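Local coordinates for protein extracellular ligand-binding receptor (Rhodopseudomonas palustris, PDB 4F06) that probably captures benzoate-type aromatic acids for uptake by an ABC transporter, and is seen here with p-hydroxybenzoic acid bound, at residues Glu66-Lys70 against Glu71-Tyr75; Gly37-Ala41 against Gly42-Glu46; Ile116-Thr119 against Ser120-Phe124; Met102-Thr106 against Ser107-Glu111. All blocks are in the same frame, centred on the assembly; numbering follows the deposited sequence. Where two conformers were deposited one is given.

Interaction 1 (Glu66-Lys70 against Glu71-Tyr75); sequences ELIVK and EKVQY
Val73 N donates to Leu67 O at 3.2 Å across the end of the helix. The bond is nearly straight, with 174° at the hydrogen, and the donor sits 32° off the carbonyl plane. Glu71 N also leans on Leu67 O, but this second bond is weak, as is the one from Glu71 N to Glu66 O at 3.4 Å. Lys72 takes left-handed helical angles, with phi 55°, and turns the chain off the helix. Lys72 CA then makes a CH...O contact of 3.2 Å with Ile68 O. A water bridges Ile68 O and Val73 O. The chain of Lys72 folds back at its last torsion, so that NZ reaches Val69 O through a weak bond of 3.4 Å. A second water donates to that same carbonyl. The side chains of Glu66 and Glu71 lie side by side and point the same way, their carboxylate planes turned well apart, and Glu66 OE2 is 3.9 Å from Glu71 OE2. Their charges are probably balanced by Arg50, salt-bridged to Glu66, and Lys7, salt-bridged to Glu71. Leu67 CD2 meets Glu71 CG at 3.9 Å, and Leu67 CB faces Val73 CG1 at 4.1 Å. Ile68 CG1 reaches the other branch, Val73 CG2. This is a helix C-terminus closed by a residue in the left-handed helical conformation, in the beta-alpha-beta crossover that leads from strand 43-51 through helix 57-69 to strand 75-78.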
loop_
_atom_site.group_PDB
_atom_site.type_symbol
_atom_site.label_atom_id
_atom_site.label_comp_id
_atom_site.label_asym_id
_atom_site.label_seq_id
_atom_site.Cartn_x
_atom_site.Cartn_y
_atom_site.Cartn_z
ATOM N N GLU A 66 -19.139 -4.355 14.821
ATOM C CA GLU A 66 -19.122 -5.576 15.632
ATOM C C GLU A 66 -17.849 -5.655 16.469
ATOM O O GLU A 66 -17.859 -6.088 17.633
ATOM C CB GLU A 66 -19.238 -6.820 14.728
ATOM C CG GLU A 66 -19.237 -8.152 15.498
ATOM C CD GLU A 66 -17.872 -8.926 15.724
ATOM O OE1 GLU A 66 -16.774 -8.636 15.212
ATOM O OE2 GLU A 66 -17.873 -9.951 16.453
ATOM N N LEU A 67 -16.713 -5.310 15.873
ATOM C CA LEU A 67 -15.455 -5.362 16.641
ATOM C C LEU A 67 -15.497 -4.361 17.825
ATOM O O LEU A 67 -15.050 -4.684 18.921
ATOM C CB LEU A 67 -14.259 -5.037 15.745
ATOM C CG LEU A 67 -13.886 -6.176 14.786
ATOM C CD1 LEU A 67 -13.080 -5.633 13.586
ATOM C CD2 LEU A 67 -13.147 -7.251 15.561
ATOM N N ILE A 68 -16.050 -3.158 17.594
ATOM C CA ILE A 68 -16.153 -2.155 18.654
ATOM C C ILE A 68 -17.106 -2.631 19.759
ATOM O O ILE A 68 -16.781 -2.522 20.957
ATOM C CB ILE A 68 -16.634 -0.806 18.059
ATOM C CG1 ILE A 68 -15.505 -0.165 17.214
ATOM C CG2 ILE A 68 -17.060 0.208 19.137
ATOM C CD1 ILE A 68 -15.965 0.906 16.242
ATOM N N VAL A 69 -18.274 -3.162 19.373
ATOM C CA VAL A 69 -19.306 -3.498 20.369
ATOM C C VAL A 69 -19.104 -4.874 21.030
ATOM O O VAL A 69 -19.185 -5.005 22.255
ATOM C CB VAL A 69 -20.703 -3.395 19.731
ATOM C CG1 VAL A 69 -21.763 -3.936 20.677
ATOM C CG2 VAL A 69 -21.006 -1.957 19.358
ATOM N N LYS A 70 -18.855 -5.893 20.210
ATOM C CA LYS A 70 -18.823 -7.251 20.743
ATOM C C LYS A 70 -17.430 -7.614 21.244
ATOM O O LYS A 70 -17.297 -8.233 22.279
ATOM C CB LYS A 70 -19.361 -8.243 19.706
ATOM C CG LYS A 70 -20.765 -7.895 19.233
ATOM C CD LYS A 70 -21.764 -7.912 20.388
ATOM C CE LYS A 70 -23.180 -8.194 19.924
ATOM N NZ LYS A 70 -23.549 -7.312 18.791
ATOM N N GLU A 71 -16.399 -7.211 20.503
ATOM C CA GLU A 71 -15.027 -7.479 20.926
ATOM C C GLU A 71 -14.438 -6.371 21.819
ATOM O O GLU A 71 -13.372 -6.550 22.406
ATOM C CB GLU A 71 -14.158 -7.691 19.679
ATOM C CG GLU A 71 -14.590 -8.893 18.845
ATOM C CD GLU A 71 -14.639 -10.180 19.666
ATOM O OE1 GLU A 71 -13.802 -10.364 20.583
ATOM O OE2 GLU A 71 -15.515 -11.015 19.390
ATOM N N LYS A 72 -15.110 -5.214 21.900
ATOM C CA LYS A 72 -14.689 -4.080 22.729
ATOM C C LYS A 72 -13.265 -3.670 22.387
ATOM O O LYS A 72 -12.469 -3.308 23.250
ATOM C CB LYS A 72 -14.859 -4.379 24.254
ATOM C CG LYS A 72 -16.311 -4.730 24.609
ATOM C CD LYS A 72 -16.536 -5.012 26.092
ATOM C CE LYS A 72 -18.026 -4.987 26.404
ATOM N NZ LYS A 72 -18.771 -5.899 25.491
ATOM N N VAL A 73 -12.944 -3.677 21.090
ATOM C CA VAL A 73 -11.590 -3.311 20.700
ATOM C C VAL A 73 -11.272 -1.864 21.055
ATOM O O VAL A 73 -12.145 -0.993 20.984
ATOM C CB VAL A 73 -11.319 -3.535 19.186
ATOM C CG1 VAL A 73 -11.579 -4.990 18.802
ATOM C CG2 VAL A 73 -12.105 -2.595 18.247
ATOM N N GLN A 74 -10.018 -1.644 21.442
ATOM C CA GLN A 74 -9.553 -0.280 21.668
ATOM C C GLN A 74 -9.021 0.371 20.404
ATOM O O GLN A 74 -8.906 1.614 20.333
ATOM C CB GLN A 74 -8.500 -0.212 22.762
ATOM C CG GLN A 74 -9.041 -0.413 24.157
ATOM C CD GLN A 74 -8.015 0.011 25.192
ATOM O OE1 GLN A 74 -7.192 0.866 24.923
ATOM N NE2 GLN A 74 -8.092 -0.538 26.374
ATOM N N TYR A 75 -8.648 -0.443 19.385
ATOM C CA TYR A 75 -8.022 0.038 18.145
ATOM C C TYR A 75 -8.561 -0.801 17.002
ATOM O O TYR A 75 -8.823 -1.993 17.188
ATOM C CB TYR A 75 -6.482 -0.138 18.194
ATOM C CG TYR A 75 -5.867 0.652 19.329
ATOM C CD1 TYR A 75 -5.569 2.019 19.179
ATOM C CD2 TYR A 75 -5.712 0.066 20.575
ATOM C CE1 TYR A 75 -5.125 2.770 20.266
ATOM C CE2 TYR A 75 -5.261 0.794 21.658
ATOM C CZ TYR A 75 -4.992 2.142 21.512
ATOM O OH TYR A 75 -4.587 2.954 22.569
HETATM O O HOH W 1 -14.772 -0.546 21.738
HETATM O O HOH W 2 -19.814 -2.992 24.079
#

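Interaction 2 (Gly37-Ala41 against Gly42-Glu46); sequences GNKVA and GHTVE
Val40 and His43 form a hydrogen-bonded antiparallel pair. Val40 N donates to His43 O at 2.9 Å, and His43 N returns a bond to Val40 O. Val45 N donates to Asn38 O at 2.8 Å. Between these lies the non-hydrogen-bonded pair Lys39 and Thr44, where Lys39 CA approaches His43 O in a CH...O contact. The type I' turn from Val40 to His43 has Ala41 and Gly42 at its corner, both with positive phi. Among side-chain bonds, His43 ND1 donates to Ala41 O at 2.9 Å. This bond is bent, 133° at the hydrogen, and its acceptor lies 26° out of the ring plane. CG of His43 lies beside its backbone N (chi1 -67°), which brings the ND1 edge of the ring back to the turn, with Val40 O also at the ring edge. Lys39 NZ donates to Asn38 OD1 at 2.7 Å, in the amide plane and on a lone pair. On the other amide branch, Asn38 ND2 gives a hydrogen to a water that also donates to Val45 O. The apolar contact is Val40 CG2 against Val45 CG2 at 3.8 Å. Thr44 CG2 and Asn38 ND2 are in van der Waals contact, their side chains side by side. The hairpin forms one margin of the six-stranded sheet. Strand 43-51 pairs with strand 5-12 on its far side, and Val40 and Val45 pack against helix 283-301, both on Ile299.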
loop_
_atom_site.group_PDB
_atom_site.type_symbol
_atom_site.label_atom_id
_atom_site.label_comp_id
_atom_site.label_asym_id
_atom_site.label_seq_id
_atom_site.Cartn_x
_atom_site.Cartn_y
_atom_site.Cartn_z
ATOM N N GLY A 37 6.878 -9.479 21.488
ATOM C CA GLY A 37 5.933 -10.054 22.462
ATOM C C GLY A 37 4.540 -9.474 22.365
ATOM O O GLY A 37 4.280 -8.632 21.508
ATOM N N ASN A 38 3.675 -9.908 23.265
ATOM C CA ASN A 38 2.257 -9.526 23.260
ATOM C C ASN A 38 1.859 -8.788 24.538
ATOM O O ASN A 38 0.675 -8.631 24.809
ATOM C CB ASN A 38 1.329 -10.739 23.023
ATOM C CG ASN A 38 1.297 -11.683 24.196
ATOM O OD1 ASN A 38 2.152 -11.641 25.063
ATOM N ND2 ASN A 38 0.312 -12.574 24.220
ATOM N N LYS A 39 2.834 -8.289 25.300
ATOM C CA LYS A 39 2.599 -7.537 26.518
ATOM C C LYS A 39 2.999 -6.044 26.340
ATOM O O LYS A 39 4.093 -5.708 25.845
ATOM C CB LYS A 39 3.357 -8.183 27.698
ATOM C CG LYS A 39 2.588 -9.399 28.210
ATOM C CD LYS A 39 3.108 -10.727 27.713
ATOM C CE LYS A 39 2.187 -11.846 28.185
ATOM N NZ LYS A 39 2.233 -13.076 27.333
ATOM N N VAL A 40 2.101 -5.158 26.737
ATOM C CA VAL A 40 2.395 -3.742 26.746
ATOM C C VAL A 40 1.710 -3.113 27.946
ATOM O O VAL A 40 0.515 -3.305 28.154
ATOM C CB VAL A 40 1.811 -3.031 25.506
ATOM C CG1 VAL A 40 2.276 -1.598 25.490
ATOM C CG2 VAL A 40 2.220 -3.731 24.229
ATOM N N ALA A 41 2.463 -2.318 28.715
ATOM C CA ALA A 41 1.915 -1.505 29.803
ATOM C C ALA A 41 1.141 -2.380 30.777
ATOM O O ALA A 41 0.119 -1.959 31.318
ATOM C CB ALA A 41 1.021 -0.378 29.269
ATOM N N GLY A 42 1.615 -3.605 30.968
ATOM C CA GLY A 42 0.980 -4.550 31.887
ATOM C C GLY A 42 -0.290 -5.207 31.349
ATOM O O GLY A 42 -1.032 -5.831 32.109
ATOM N N HIS A 43 -0.555 -5.051 30.047
ATOM C CA HIS A 43 -1.719 -5.662 29.388
ATOM C C HIS A 43 -1.272 -6.626 28.327
ATOM O O HIS A 43 -0.223 -6.475 27.746
ATOM C CB HIS A 43 -2.545 -4.565 28.720
ATOM C CG HIS A 43 -3.190 -3.622 29.705
ATOM N ND1 HIS A 43 -2.541 -2.559 30.259
ATOM C CD2 HIS A 43 -4.469 -3.625 30.233
ATOM C CE1 HIS A 43 -3.377 -1.918 31.101
ATOM N NE2 HIS A 43 -4.565 -2.562 31.075
ATOM N N THR A 44 -2.081 -7.629 28.047
ATOM C CA THR A 44 -1.886 -8.511 26.901
ATOM C C THR A 44 -2.619 -7.893 25.717
ATOM O O THR A 44 -3.723 -7.393 25.874
ATOM C CB THR A 44 -2.463 -9.885 27.214
ATOM O OG1 THR A 44 -1.696 -10.465 28.269
ATOM C CG2 THR A 44 -2.376 -10.795 26.032
ATOM N N VAL A 45 -1.990 -7.891 24.542
ATOM C CA VAL A 45 -2.589 -7.333 23.316
ATOM C C VAL A 45 -2.969 -8.528 22.457
ATOM O O VAL A 45 -2.139 -9.391 22.167
ATOM C CB VAL A 45 -1.612 -6.401 22.575
ATOM C CG1 VAL A 45 -2.276 -5.769 21.352
ATOM C CG2 VAL A 45 -1.115 -5.334 23.553
ATOM N N GLU A 46 -4.233 -8.552 22.019
ATOM C CA GLU A 46 -4.722 -9.624 21.159
ATOM C C GLU A 46 -5.274 -9.004 19.866
ATOM O O GLU A 46 -6.118 -8.116 19.935
ATOM C CB GLU A 46 -5.851 -10.412 21.878
ATOM C CG GLU A 46 -6.439 -11.545 21.063
ATOM C CD GLU A 46 -7.614 -12.218 21.743
ATOM O OE1 GLU A 46 -7.823 -12.055 22.985
ATOM O OE2 GLU A 46 -8.347 -12.941 21.019
HETATM O O HOH W 3 -2.034 -12.137 22.402
#

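Interaction 3 (Ile116-Thr119 against Ser120-Phe124); sequences IVRT and SFTMF
Thr122 CG2 sits over one face of the Arg118 guanidinium, 3.3 Å above the plane and displaced toward the rim on the NH2 side. Between these two residues the closest atoms are Thr122 CG2 and Arg118 NH2 at 3.4 Å, and the side chains cross at about a right angle. Phe121 O approaches obliquely and lies 3.7 Å from Arg118 CD. The nitrogens are held from outside: NH1 bonds to Ala104 O and Thr106 O, NE to His335 ND1 and NH2 to Ser107 O. Extended first torsions (chi1 174°, chi2 158°) carry the Arg118 stem past Ser120 OG, which bonds to Asn103 O and touches Arg118 CG at 3.3 Å and CD at 3.4 Å. The bend at chi3 (48°) then turns the guanidinium toward Thr122. Thr122 OG1 caps helix 123-136 by accepting from Gln125 N and also bonds to Asp365, leaving CG2 to face the arginine. The ring of Phe121 borders p-hydroxybenzoic acid. Ser120 N and Phe121 O are buried without a partner in the model. No hydrogen bond links the segments directly. The chemistry implies a buried cation fixed by outside acceptors and wrapped by aliphatic and hydroxyl groups, with nearby carbonyls probably easing its charge.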
loop_
_atom_site.group_PDB
_atom_site.type_symbol
_atom_site.label_atom_id
_atom_site.label_comp_id
_atom_site.label_asym_id
_atom_site.label_seq_id
_atom_site.Cartn_x
_atom_site.Cartn_y
_atom_site.Cartn_z
ATOM N N ILE A 116 -7.273 8.677 12.635
ATOM C CA ILE A 116 -6.659 7.779 11.683
ATOM C C ILE A 116 -5.145 8.082 11.587
ATOM O O ILE A 116 -4.719 9.255 11.544
ATOM C CB ILE A 116 -7.273 7.989 10.273
ATOM C CG1 ILE A 116 -8.680 7.457 10.266
ATOM C CG2 ILE A 116 -6.417 7.282 9.207
ATOM C CD1 ILE A 116 -9.468 7.841 9.040
ATOM N N VAL A 117 -4.336 7.021 11.583
ATOM C CA VAL A 117 -2.927 7.134 11.194
ATOM C C VAL A 117 -2.639 6.074 10.166
ATOM O O VAL A 117 -3.220 4.999 10.251
ATOM C CB VAL A 117 -1.999 7.060 12.437
ATOM C CG1 VAL A 117 -2.176 5.730 13.181
ATOM C CG2 VAL A 117 -0.527 7.340 12.100
ATOM N N ARG A 118 -1.799 6.368 9.173
ATOM C CA ARG A 118 -1.611 5.433 8.053
ATOM C C ARG A 118 -0.147 5.026 7.956
ATOM O O ARG A 118 0.733 5.885 7.888
ATOM C CB ARG A 118 -2.103 6.083 6.736
ATOM C CG ARG A 118 -1.813 5.217 5.515
ATOM C CD ARG A 118 -2.721 5.554 4.340
ATOM N NE ARG A 118 -2.789 6.999 4.095
ATOM C CZ ARG A 118 -3.743 7.557 3.330
ATOM N NH1 ARG A 118 -4.645 6.748 2.712
ATOM N NH2 ARG A 118 -3.811 8.878 3.184
ATOM N N THR A 119 0.099 3.696 7.910
ATOM C CA THR A 119 1.475 3.166 7.833
ATOM C C THR A 119 1.722 2.496 6.479
ATOM O O THR A 119 2.769 1.821 6.323
ATOM C CB THR A 119 1.747 2.149 8.966
ATOM O OG1 THR A 119 0.743 1.138 8.893
ATOM C CG2 THR A 119 1.697 2.831 10.333
ATOM N N SER A 120 0.839 2.711 5.507
ATOM C CA SER A 120 1.058 2.121 4.191
ATOM C C SER A 120 1.731 3.133 3.267
ATOM O O SER A 120 2.974 3.239 3.286
ATOM C CB SER A 120 -0.248 1.555 3.623
ATOM O OG SER A 120 -1.237 2.609 3.553
ATOM N N PHE A 121 0.947 3.919 2.499
ATOM C CA PHE A 121 1.470 4.796 1.436
ATOM C C PHE A 121 0.286 5.559 0.927
ATOM O O PHE A 121 -0.872 5.194 1.197
ATOM C CB PHE A 121 2.160 3.985 0.292
ATOM C CG PHE A 121 1.247 2.918 -0.332
ATOM C CD1 PHE A 121 1.106 1.681 0.345
ATOM C CD2 PHE A 121 0.566 3.126 -1.525
ATOM C CE1 PHE A 121 0.308 0.659 -0.207
ATOM C CE2 PHE A 121 -0.239 2.118 -2.076
ATOM C CZ PHE A 121 -0.379 0.915 -1.400
ATOM N N THR A 122 0.546 6.588 0.127
ATOM C CA THR A 122 -0.524 7.158 -0.728
ATOM C C THR A 122 -0.173 7.043 -2.194
ATOM O O THR A 122 0.998 6.846 -2.587
ATOM C CB THR A 122 -0.940 8.617 -0.407
ATOM O OG1 THR A 122 0.040 9.509 -0.945
ATOM C CG2 THR A 122 -1.152 8.808 1.074
HETATM N N MSE A 123 -1.188 7.120 -3.033
HETATM C CA MSE A 123 -0.960 7.090 -4.463
HETATM C C MSE A 123 -0.143 8.282 -4.939
HETATM O O MSE A 123 0.776 8.136 -5.720
HETATM C CB MSE A 123 -2.284 7.018 -5.215
HETATM C CG MSE A 123 -3.126 5.793 -4.819
HETATM SE SE MSE A 123 -2.199 4.093 -4.980
HETATM C CE MSE A 123 -1.586 4.292 -6.791
ATOM N N PHE A 124 -0.467 9.488 -4.462
ATOM C CA PHE A 124 0.368 10.633 -4.818
ATOM C C PHE A 124 1.827 10.460 -4.400
ATOM O O PHE A 124 2.749 10.839 -5.130
ATOM C CB PHE A 124 -0.183 11.888 -4.110
ATOM C CG PHE A 124 -1.111 12.713 -4.960
ATOM C CD1 PHE A 124 -2.476 12.375 -5.074
ATOM C CD2 PHE A 124 -0.677 13.908 -5.581
ATOM C CE1 PHE A 124 -3.322 13.174 -5.848
ATOM C CE2 PHE A 124 -1.561 14.683 -6.332
ATOM C CZ PHE A 124 -2.880 14.312 -6.466
#

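Interaction 4 (Met102-Thr106 against Ser107-Glu111); sequences MNAAT and SSITE. With PHB (p-hydroxybenzoic acid), chain B.
Ile109 folds back over Thr106. Ile109 CB lies 3.5 Å from Thr106 O, and Ile109 CG1 passes the same oxygen at 3.4 Å. CG1 lies beside the backbone N (chi1 -68°), and the chain then runs out straight, which carries CD1 on to Ala104. There Ile109 CD1 packs against Ala104 CB at 3.6 Å, and it also stands near Thr106 CB. Thr106 O accepts from Ile109 N at 3.2 Å. The bond is fairly straight, 165° at the hydrogen, with the donor well above the carbonyl plane. This closes the first turn of the 3-10 segment. Thr106 CG2 meets Ser108 OG in a looser contact. Ala105 N donates to the carboxylate oxygen O1' of p-hydroxybenzoic acid at 3.0 Å. Asn103 ND2 lies over the ligand ring, nearest its C6 at 3.4 Å, and is held by Tyr80 O. Thr106 OG1 bonds to Thr82 OG1, which also binds the ligand, so Thr106 is a second-shell residue. A water joins Ser107 OG, at 2.7 Å, weakly to Ala105 O; Ser107 OG also bonds to Asp365. The loop connects strand 99-101 to strand 116-118. Ile109 packs on Thr82 and Met86 of helix 82-88, and on Arg118 of the following strand.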
loop_
_atom_site.group_PDB
_atom_site.type_symbol
_atom_site.label_atom_id
_atom_site.label_comp_id
_atom_site.label_asym_id
_atom_site.label_seq_id
_atom_site.Cartn_x
_atom_site.Cartn_y
_atom_site.Cartn_z
HETATM N N MSE A 102 -3.536 0.203 7.073
HETATM C CA MSE A 102 -2.390 -0.579 6.665
HETATM C C MSE A 102 -2.351 -0.853 5.174
HETATM O O MSE A 102 -1.494 -1.611 4.708
HETATM C CB MSE A 102 -2.321 -1.873 7.438
HETATM C CG MSE A 102 -2.103 -1.722 8.934
HETATM SE SE MSE A 102 -2.469 -3.399 9.880
HETATM C CE MSE A 102 -1.752 -2.935 11.621
ATOM N N ASN A 103 -3.258 -0.262 4.405
ATOM C CA ASN A 103 -3.097 -0.279 2.950
ATOM C C ASN A 103 -3.788 0.909 2.280
ATOM O O ASN A 103 -3.116 1.733 1.622
ATOM C CB ASN A 103 -3.559 -1.584 2.269
ATOM C CG ASN A 103 -3.122 -1.615 0.829
ATOM O OD1 ASN A 103 -1.928 -1.786 0.545
ATOM N ND2 ASN A 103 -4.052 -1.389 -0.099
ATOM N N ALA A 104 -5.125 0.995 2.397
ATOM C CA ALA A 104 -5.940 1.939 1.581
ATOM C C ALA A 104 -5.202 3.262 1.435
ATOM O O ALA A 104 -4.852 3.923 2.438
ATOM C CB ALA A 104 -7.251 2.148 2.287
ATOM N N ALA A 105 -5.026 3.720 0.180
ATOM C CA ALA A 105 -3.919 4.623 -0.160
ATOM C C ALA A 105 -4.432 5.960 -0.734
ATOM O O ALA A 105 -3.638 6.779 -1.221
ATOM C CB ALA A 105 -3.006 3.937 -1.161
ATOM N N THR A 106 -5.741 6.229 -0.707
ATOM C CA THR A 106 -6.268 7.513 -1.247
ATOM C C THR A 106 -5.893 8.608 -0.227
ATOM O O THR A 106 -6.088 8.463 0.996
ATOM C CB THR A 106 -7.775 7.386 -1.472
ATOM O OG1 THR A 106 -7.964 6.410 -2.511
ATOM C CG2 THR A 106 -8.425 8.710 -1.922
ATOM N N SER A 107 -5.390 9.735 -0.739
ATOM C CA SER A 107 -4.832 10.766 0.167
ATOM C C SER A 107 -5.848 11.237 1.192
ATOM O O SER A 107 -5.510 11.379 2.362
ATOM C CB SER A 107 -4.323 11.977 -0.632
ATOM O OG SER A 107 -3.126 11.684 -1.317
ATOM N N SER A 108 -7.082 11.509 0.775
ATOM C CA SER A 108 -8.048 12.139 1.663
ATOM C C SER A 108 -8.519 11.257 2.810
ATOM O O SER A 108 -9.212 11.763 3.692
ATOM C CB SER A 108 -9.264 12.635 0.887
ATOM O OG SER A 108 -9.926 11.515 0.309
ATOM N N ILE A 109 -8.180 9.960 2.840
ATOM C CA ILE A 109 -8.674 9.111 3.933
ATOM C C ILE A 109 -8.288 9.719 5.283
ATOM O O ILE A 109 -9.081 9.699 6.216
ATOM C CB ILE A 109 -8.136 7.688 3.781
ATOM C CG1 ILE A 109 -8.757 7.005 2.549
ATOM C CG2 ILE A 109 -8.404 6.878 5.060
ATOM C CD1 ILE A 109 -8.144 5.652 2.214
ATOM N N THR A 110 -7.055 10.217 5.446
ATOM C CA THR A 110 -6.628 10.729 6.762
ATOM C C THR A 110 -7.423 11.973 7.176
ATOM O O THR A 110 -7.482 12.255 8.364
ATOM C CB THR A 110 -5.110 11.013 6.793
ATOM O OG1 THR A 110 -4.800 11.888 5.693
ATOM C CG2 THR A 110 -4.278 9.749 6.694
ATOM N N GLU A 111 -8.012 12.672 6.212
ATOM C CA GLU A 111 -8.795 13.865 6.526
ATOM C C GLU A 111 -10.180 13.520 7.057
ATOM O O GLU A 111 -10.902 14.421 7.488
ATOM C CB GLU A 111 -8.948 14.778 5.284
ATOM C CG GLU A 111 -7.601 15.298 4.775
ATOM C CD GLU A 111 -7.832 16.087 3.495
ATOM O OE1 GLU A 111 -8.305 15.489 2.468
ATOM O OE2 GLU A 111 -7.538 17.286 3.500
HETATM C "C1'" PHB B . -6.909 1.088 -2.285
HETATM O "O1'" PHB B . -6.662 2.169 -1.733
HETATM O "O2'" PHB B . -8.102 0.696 -2.530
HETATM C C1 PHB B . -5.753 0.250 -2.731
HETATM C C2 PHB B . -4.509 0.848 -3.009
HETATM C C3 PHB B . -3.460 0.089 -3.467
HETATM C C4 PHB B . -3.622 -1.261 -3.696
HETATM C C5 PHB B . -4.835 -1.865 -3.438
HETATM C C6 PHB B . -5.914 -1.124 -2.970
HETATM O O4 PHB B . -2.638 -2.038 -4.191
HETATM O O HOH W 4 -2.946 9.597 -3.058
#

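From the N terminus, interaction 2 comes first and turns the hairpin at one margin of the six-stranded sheet. Interaction 1 follows, where helix 57-69 ends and the chain returns toward strand 75-78. Their centres are about 17 Å apart and they do not touch. Interaction 4 then shapes the loop after strand 99-101, and interaction 3 leads from the last strand, 116-118, into helix 123-136. The four lie in series, and none encloses or crosses another. Interactions 3 and 4 do touch: Arg118 NH1 probably bonds to Thr106 O at 2.8 Å. Together they join the end of this sheet to the p-hydroxybenzoic acid pocket that holds Asn103, Ala105 and Phe121.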